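Putative alpha-ketoglutarate-dependent taurine dioxygenase (Burkholderia xenovorans, PDB 5HSX) probably acts as an iron- and 2-oxoglutarate-dependent dioxygenase of the TfdA/TauD family, although its substrate is not established. Local coordinates at residues Trp134-Arg139 against Trp266-Thr271; Lys56-Phe61 against Trp152-Ala157; Glu81-His86 against Thr292-Val297. One frame throughout, in Å; residues are numbered along the deposited sequence.

Interactions 1 and 2 are buried and touch each other, their centres about 9 Å apart, whereas interaction 3 is only partly buried and lies about 20 Å, centre to centre, from interaction 2. All three reach the same mixed sheet. Interaction 1 pairs strands 135-140 and 263-267 within it; interaction 2 joins the next strand, 59-62, to strand 150-154 of the antiparallel four-stranded sheet; interaction 3 fastens a loop to strand 287-293, the other neighbour of 135-140. The chemistry follows the place: backbone pairing, a salt bridge and ring packing near the chain centre, aromatic and water-mediated contact between sheets, and backbone bonds with bridging waters farther out.

Interaction 1: Trp134-Arg139 against Trp266-Thr271; sequences WASILR and WDNRAT
The guanidinium of R269 lies against the indole of W134: CE3 of W134 sits over one guanidinium face, 3.2 Å from NH2 of R269, but the two planes are 43° apart, so this is no parallel stack. The bend at chi3 (-63°) brings the guanidinium round to W134, and a side-on grip on the carboxylate of D267, NE to OD1 at 2.9 Å and NH2 to OD2, holds it there. NH2 also forms a salt bridge with E212, and D267 OD2 accepts from H210 NE2.

This end belongs to an antiparallel strand pair of the cupin-type core, in which S136 and W266 exchange both backbone bonds and A135 faces D267 in a non-hydrogen-bonded pair. Beyond it the chain reverses through a type I turn, reinforced by an Asx turn from R269 N to D267 OD1.

Just past the strand pair, N268 N donates to W134 O at 2.8 Å from above the carbonyl plane. CB of S136 makes a CH-pi contact 3.8 Å from the six-ring centroid of W266, while L138 CB meets the ring edge; the same indole meets the ring of H273, a ligand of the bound sodium ion. N268 ND2 donates to S136 OG at 3.1 Å.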
# COMPACT_ATOMS: atom_id res chain seq x y z
N TRP B 134 7.16 -23.17 -0.02
CA TRP B 134 7.70 -22.28 1.00
C TRP B 134 8.17 -20.95 0.43
O TRP B 134 8.26 -19.98 1.19
CB TRP B 134 8.83 -22.98 1.77
CG TRP B 134 10.18 -23.03 1.11
CD1 TRP B 134 10.71 -24.05 0.36
CD2 TRP B 134 11.21 -22.04 1.21
NE1 TRP B 134 11.99 -23.75 -0.02
CE2 TRP B 134 12.32 -22.51 0.48
CE3 TRP B 134 11.30 -20.79 1.85
CZ2 TRP B 134 13.51 -21.78 0.36
CZ3 TRP B 134 12.48 -20.07 1.73
CH2 TRP B 134 13.57 -20.57 0.99
N ALA B 135 8.45 -20.87 -0.87
CA ALA B 135 8.94 -19.63 -1.45
C ALA B 135 8.60 -19.59 -2.92
O ALA B 135 8.38 -20.62 -3.56
CB ALA B 135 10.46 -19.49 -1.27
N SER B 136 8.60 -18.38 -3.47
CA SER B 136 8.48 -18.20 -4.90
C SER B 136 9.50 -17.17 -5.36
O SER B 136 9.88 -16.27 -4.61
CB SER B 136 7.06 -17.75 -5.30
OG SER B 136 6.08 -18.37 -4.48
N ILE B 137 9.92 -17.30 -6.62
CA ILE B 137 10.86 -16.38 -7.25
C ILE B 137 10.23 -15.91 -8.55
O ILE B 137 10.08 -16.69 -9.49
CB ILE B 137 12.22 -17.04 -7.50
CG1 ILE B 137 12.84 -17.48 -6.17
CG2 ILE B 137 13.15 -16.08 -8.26
CD1 ILE B 137 13.94 -18.46 -6.30
N LEU B 138 9.87 -14.63 -8.60
CA LEU B 138 9.13 -14.05 -9.71
C LEU B 138 10.02 -13.02 -10.41
O LEU B 138 10.51 -12.10 -9.77
CB LEU B 138 7.86 -13.38 -9.19
CG LEU B 138 6.94 -12.64 -10.15
CD1 LEU B 138 6.36 -13.59 -11.18
CD2 LEU B 138 5.83 -11.96 -9.33
N ARG B 139 10.22 -13.18 -11.73
CA ARG B 139 11.06 -12.26 -12.48
C ARG B 139 10.25 -11.53 -13.55
O ARG B 139 9.36 -12.11 -14.19
CB ARG B 139 12.27 -12.98 -13.12
CG ARG B 139 12.03 -13.67 -14.47
CD ARG B 139 13.30 -14.40 -14.93
NE ARG B 139 13.35 -14.54 -16.38
CZ ARG B 139 12.92 -15.60 -17.06
NH1 ARG B 139 12.39 -16.63 -16.42
NH2 ARG B 139 13.01 -15.62 -18.38
N TRP B 266 10.23 -14.31 -2.20
CA TRP B 266 9.53 -14.14 -0.93
C TRP B 266 9.30 -15.47 -0.22
O TRP B 266 9.22 -16.53 -0.84
CB TRP B 266 8.19 -13.42 -1.09
CG TRP B 266 7.11 -14.11 -1.87
CD1 TRP B 266 6.12 -14.91 -1.37
CD2 TRP B 266 6.86 -13.99 -3.28
NE1 TRP B 266 5.28 -15.32 -2.39
CE2 TRP B 266 5.71 -14.77 -3.56
CE3 TRP B 266 7.50 -13.32 -4.32
CZ2 TRP B 266 5.19 -14.88 -4.86
CZ3 TRP B 266 6.97 -13.43 -5.61
CH2 TRP B 266 5.84 -14.22 -5.86
N ASP B 267 9.20 -15.37 1.10
CA ASP B 267 9.03 -16.50 2.01
C ASP B 267 7.53 -16.63 2.28
O ASP B 267 6.97 -15.87 3.07
CB ASP B 267 9.83 -16.29 3.29
CG ASP B 267 9.76 -17.49 4.23
OD1 ASP B 267 8.92 -18.39 4.02
OD2 ASP B 267 10.54 -17.52 5.21
N ASN B 268 6.89 -17.61 1.64
CA ASN B 268 5.46 -17.86 1.80
C ASN B 268 5.09 -18.35 3.19
O ASN B 268 3.90 -18.39 3.52
CB ASN B 268 4.98 -18.91 0.81
CG ASN B 268 4.85 -18.37 -0.58
OD1 ASN B 268 4.16 -17.37 -0.80
ND2 ASN B 268 5.50 -19.03 -1.53
N ARG B 269 6.04 -18.76 4.01
CA ARG B 269 5.69 -19.16 5.36
C ARG B 269 5.46 -17.97 6.27
O ARG B 269 4.93 -18.15 7.38
CB ARG B 269 6.78 -20.07 5.92
CG ARG B 269 7.07 -21.23 4.97
CD ARG B 269 8.37 -21.91 5.28
NE ARG B 269 9.49 -20.99 5.11
CZ ARG B 269 10.77 -21.36 5.20
NH1 ARG B 269 11.09 -22.63 5.43
NH2 ARG B 269 11.73 -20.46 5.04
N ALA B 270 5.83 -16.76 5.84
CA ALA B 270 5.74 -15.57 6.67
C ALA B 270 5.07 -14.39 5.98
O ALA B 270 5.09 -13.28 6.53
CB ALA B 270 7.14 -15.14 7.14
N THR B 271 4.49 -14.58 4.80
CA THR B 271 3.93 -13.46 4.05
C THR B 271 2.61 -13.85 3.41
O THR B 271 2.33 -15.03 3.16
CB THR B 271 4.86 -12.95 2.93
OG1 THR B 271 5.09 -14.00 1.97
CG2 THR B 271 6.19 -12.44 3.49

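Interaction 2: Lys56-Phe61 against Trp152-Ala157; sequences KWRVVF and WTNLVA
F61 turns a ring edge toward the face of W152 in an offset edge-to-face pair, with centroids of the F61 ring and the W152 six-membered ring 5.3 Å apart and planes at 69°; the closest atoms are F61 CE1 and W152 CZ3 at 3.6 Å. V59 adds a CH-pi contact: its CG2, anti to the backbone N, stands 4.1 Å from the centroid of the W152 five-membered ring and 14° off the normal. Packing continues at R58, whose guanidinium has V156 CB over one face, with NH2 3.6 Å from V156 CG1.

Among the polar contacts, one water accepts from both R58 NH2 and N154 ND2, 3.0 Å from each, at the guanidinium edge and in its plane. NH2 also forms a salt bridge with E215. N154 is the N-cap of helix 155-161: OD1 accepts from A157 N at 2.9 Å, and more weakly from V156 N, while ND2 donates to H28 O.

R58, the first residue past helix 44-57, has positive phi (77°) and leads into strand 59-62, which lies between 31-34 and 263-267 in the mixed sheet. The R58 backbone bonds to D267, while W152, on strand 150-154, meets the rings of W266 and the metal ligand H273.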
# COMPACT_ATOMS: atom_id res chain seq x y z
N LYS B 56 15.00 -12.85 7.17
CA LYS B 56 14.90 -11.68 8.04
C LYS B 56 13.91 -10.65 7.52
O LYS B 56 13.15 -10.06 8.29
CB LYS B 56 16.27 -11.05 8.20
CG LYS B 56 16.29 -9.79 9.05
CD LYS B 56 17.71 -9.25 9.14
CE LYS B 56 17.81 -8.01 9.99
NZ LYS B 56 19.23 -7.56 10.02
N TRP B 57 13.90 -10.41 6.21
CA TRP B 57 13.09 -9.35 5.63
C TRP B 57 11.85 -9.85 4.90
O TRP B 57 11.07 -9.03 4.40
CB TRP B 57 13.97 -8.50 4.69
CG TRP B 57 14.95 -7.67 5.50
CD1 TRP B 57 16.29 -7.88 5.65
CD2 TRP B 57 14.62 -6.54 6.33
NE1 TRP B 57 16.82 -6.93 6.50
CE2 TRP B 57 15.82 -6.10 6.93
CE3 TRP B 57 13.43 -5.85 6.60
CZ2 TRP B 57 15.86 -5.01 7.80
CZ3 TRP B 57 13.47 -4.76 7.46
CH2 TRP B 57 14.68 -4.35 8.05
N ARG B 58 11.65 -11.18 4.84
CA ARG B 58 10.44 -11.84 4.35
C ARG B 58 10.32 -11.85 2.83
O ARG B 58 9.84 -12.83 2.26
CB ARG B 58 9.17 -11.20 4.92
CG ARG B 58 9.17 -10.91 6.41
CD ARG B 58 9.60 -12.11 7.23
NE ARG B 58 9.69 -11.71 8.64
CZ ARG B 58 9.91 -12.54 9.65
NH1 ARG B 58 10.04 -13.84 9.43
NH2 ARG B 58 9.98 -12.07 10.88
N VAL B 59 10.70 -10.75 2.17
CA VAL B 59 10.77 -10.69 0.71
C VAL B 59 11.99 -9.86 0.34
O VAL B 59 12.21 -8.79 0.92
CB VAL B 59 9.49 -10.11 0.07
CG1 VAL B 59 9.13 -8.70 0.64
CG2 VAL B 59 9.65 -10.06 -1.45
N VAL B 60 12.79 -10.35 -0.59
CA VAL B 60 13.96 -9.62 -1.05
C VAL B 60 13.84 -9.40 -2.55
O VAL B 60 13.22 -10.19 -3.28
CB VAL B 60 15.28 -10.33 -0.69
CG1 VAL B 60 15.44 -10.39 0.84
CG2 VAL B 60 15.35 -11.74 -1.29
N PHE B 61 14.43 -8.30 -3.02
CA PHE B 61 14.28 -7.87 -4.41
C PHE B 61 15.64 -7.67 -5.06
O PHE B 61 16.58 -7.20 -4.42
CB PHE B 61 13.48 -6.56 -4.50
CG PHE B 61 12.13 -6.62 -3.85
CD1 PHE B 61 11.06 -7.23 -4.48
CD2 PHE B 61 11.92 -6.05 -2.60
CE1 PHE B 61 9.80 -7.28 -3.89
CE2 PHE B 61 10.67 -6.08 -2.00
CZ PHE B 61 9.61 -6.70 -2.64
N TRP B 152 3.38 -6.99 -0.38
CA TRP B 152 3.51 -8.09 0.55
C TRP B 152 3.19 -7.60 1.96
O TRP B 152 3.40 -6.43 2.29
CB TRP B 152 4.93 -8.70 0.55
CG TRP B 152 5.29 -9.51 -0.67
CD1 TRP B 152 5.32 -10.88 -0.77
CD2 TRP B 152 5.68 -9.01 -1.95
NE1 TRP B 152 5.70 -11.25 -2.04
CE2 TRP B 152 5.93 -10.12 -2.78
CE3 TRP B 152 5.85 -7.72 -2.47
CZ2 TRP B 152 6.34 -9.99 -4.11
CZ3 TRP B 152 6.25 -7.59 -3.80
CH2 TRP B 152 6.49 -8.72 -4.60
N THR B 153 2.74 -8.52 2.81
CA THR B 153 2.54 -8.18 4.21
C THR B 153 3.23 -9.22 5.08
O THR B 153 3.36 -10.39 4.71
CB THR B 153 1.06 -8.07 4.56
OG1 THR B 153 0.95 -7.63 5.92
CG2 THR B 153 0.33 -9.42 4.35
N ASN B 154 3.67 -8.77 6.26
CA ASN B 154 4.50 -9.57 7.16
C ASN B 154 3.58 -10.25 8.18
O ASN B 154 3.11 -9.61 9.12
CB ASN B 154 5.53 -8.66 7.83
CG ASN B 154 6.43 -9.39 8.79
OD1 ASN B 154 6.13 -10.49 9.25
ND2 ASN B 154 7.56 -8.76 9.12
N LEU B 155 3.34 -11.56 8.00
CA LEU B 155 2.43 -12.28 8.88
C LEU B 155 3.01 -12.53 10.26
O LEU B 155 2.26 -12.80 11.20
CB LEU B 155 2.04 -13.62 8.24
CG LEU B 155 1.35 -13.47 6.87
CD1 LEU B 155 0.97 -14.85 6.34
CD2 LEU B 155 0.13 -12.60 7.00
N VAL B 156 4.33 -12.45 10.40
CA VAL B 156 4.95 -12.63 11.71
C VAL B 156 4.78 -11.37 12.55
O VAL B 156 4.34 -11.42 13.71
CB VAL B 156 6.43 -13.00 11.56
CG1 VAL B 156 7.13 -12.95 12.91
CG2 VAL B 156 6.58 -14.40 10.93
N ALA B 157 5.09 -10.22 11.95
CA ALA B 157 4.80 -8.94 12.60
C ALA B 157 3.32 -8.84 12.96
O ALA B 157 2.97 -8.39 14.07
CB ALA B 157 5.22 -7.78 11.70
O HOH W 1 9.11 -9.29 11.66

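Interaction 3: Glu81-His86 against Thr292-Val297; sequences ELTLGH and TLVGDV
Two backbone hydrogen bonds join E81-T83 to T292-V294: V294 N to E81 O at 2.8 Å and T83 N to T292 O at 2.9 Å. They flank L82 and L293, whose CA atoms are 4.7 Å apart, and together make a single beta bridge by which the loop after helix 69-77 is tied to strand 287-293, part of the mixed sheet of this cupin-clan fold. The first bond is nearly straight, 165° at the hydrogen, with the donor almost in line with the C=O; the second is straighter still, 172°, but its donor is tilted from the carbonyl plane.

Side chains close over both sides of the bridge. L82 CD1 meets L293 CD2 at 4.0 Å, the two leucines approaching at a slant although CB of L82 sets out away from the opposing segment. V294 and T83 bring methyl groups together, CG2 to CG2. The hydroxyls of T83 and T292 share a hydrogen bond; each OG1 sits between its own backbone N and carbonyl carbon (chi1 69° and 83°), which turns it toward the other.

The next shell fixes these groups. T83 OG1 is also hydrogen-bonded to Y99 OH, and V320 of helix 313-322 packs on both threonines. L293 is paired through its backbone with W134 and A135, which ties the bridge to strand 135-140. One water accepts from T292 N and lies within bonding distance of T83 O, one of several acceptors around it. At the other end a second water accepts from E81 N and donates to V294 O at 2.8 Å.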
# COMPACT_ATOMS: atom_id res chain seq x y z
N GLU B 81 13.95 -27.30 -3.71
CA GLU B 81 13.46 -28.13 -4.80
C GLU B 81 12.38 -27.38 -5.57
O GLU B 81 11.46 -26.83 -4.96
CB GLU B 81 12.88 -29.45 -4.28
CG GLU B 81 13.89 -30.47 -3.88
CD GLU B 81 14.64 -31.00 -5.07
OE1 GLU B 81 15.75 -30.49 -5.33
OE2 GLU B 81 14.10 -31.88 -5.77
N LEU B 82 12.49 -27.37 -6.89
CA LEU B 82 11.51 -26.67 -7.72
C LEU B 82 10.23 -27.47 -7.82
O LEU B 82 10.26 -28.69 -7.99
CB LEU B 82 12.08 -26.43 -9.12
CG LEU B 82 13.07 -25.30 -9.42
CD1 LEU B 82 12.42 -23.97 -9.17
CD2 LEU B 82 14.36 -25.41 -8.61
N THR B 83 9.08 -26.79 -7.75
CA THR B 83 7.84 -27.45 -8.11
C THR B 83 7.79 -27.66 -9.62
O THR B 83 8.38 -26.91 -10.39
CB THR B 83 6.62 -26.62 -7.65
OG1 THR B 83 6.53 -25.43 -8.43
CG2 THR B 83 6.76 -26.25 -6.18
N LEU B 84 7.10 -28.72 -10.03
CA LEU B 84 6.96 -29.09 -11.43
C LEU B 84 5.50 -28.89 -11.83
O LEU B 84 4.60 -29.41 -11.17
CB LEU B 84 7.41 -30.54 -11.66
CG LEU B 84 8.86 -30.74 -11.22
CD1 LEU B 84 9.23 -32.21 -11.27
CD2 LEU B 84 9.80 -29.93 -12.09
N GLY B 85 5.30 -28.15 -12.91
CA GLY B 85 4.08 -27.38 -13.12
C GLY B 85 2.84 -28.13 -13.55
O GLY B 85 2.67 -29.32 -13.26
N HIS B 86 1.95 -27.40 -14.23
CA HIS B 86 0.63 -27.78 -14.70
C HIS B 86 0.63 -27.88 -16.22
O HIS B 86 1.26 -27.05 -16.89
CB HIS B 86 -0.43 -26.76 -14.25
CG HIS B 86 -1.84 -27.20 -14.49
ND1 HIS B 86 -2.51 -26.94 -15.67
CD2 HIS B 86 -2.70 -27.90 -13.71
CE1 HIS B 86 -3.73 -27.46 -15.60
NE2 HIS B 86 -3.87 -28.05 -14.43
N THR B 292 8.61 -21.81 -8.08
CA THR B 292 8.32 -21.92 -6.65
C THR B 292 9.01 -23.15 -6.09
O THR B 292 9.32 -24.10 -6.81
CB THR B 292 6.80 -21.93 -6.33
OG1 THR B 292 6.25 -23.24 -6.48
CG2 THR B 292 6.01 -20.98 -7.24
N LEU B 293 9.27 -23.09 -4.79
CA LEU B 293 10.06 -24.10 -4.10
C LEU B 293 9.15 -24.93 -3.21
O LEU B 293 8.32 -24.38 -2.48
CB LEU B 293 11.16 -23.44 -3.28
CG LEU B 293 12.12 -22.53 -4.06
CD1 LEU B 293 13.19 -21.95 -3.14
CD2 LEU B 293 12.76 -23.28 -5.23
N VAL B 294 9.33 -26.26 -3.27
CA VAL B 294 8.49 -27.20 -2.53
C VAL B 294 8.64 -26.98 -1.03
O VAL B 294 9.76 -26.91 -0.51
CB VAL B 294 8.87 -28.64 -2.92
CG1 VAL B 294 8.08 -29.67 -2.10
CG2 VAL B 294 8.66 -28.86 -4.43
N GLY B 295 7.52 -26.88 -0.32
CA GLY B 295 7.51 -26.66 1.11
C GLY B 295 7.07 -27.91 1.87
O GLY B 295 6.65 -28.91 1.29
N ASP B 296 7.18 -27.82 3.19
CA ASP B 296 6.80 -28.90 4.08
C ASP B 296 5.38 -28.68 4.62
O ASP B 296 4.74 -27.66 4.34
CB ASP B 296 7.81 -29.02 5.22
CG ASP B 296 9.08 -29.74 4.80
OD1 ASP B 296 8.97 -30.77 4.09
OD2 ASP B 296 10.18 -29.29 5.17
N VAL B 297 4.89 -29.64 5.39
CA VAL B 297 3.56 -29.52 5.99
C VAL B 297 3.63 -28.54 7.16
O VAL B 297 4.50 -28.69 8.03
CB VAL B 297 3.07 -30.90 6.45
CG1 VAL B 297 1.72 -30.79 7.18
CG2 VAL B 297 2.97 -31.85 5.26
O HOH W 2 12.37 -26.52 -1.32
O HOH W 3 8.80 -24.03 -9.95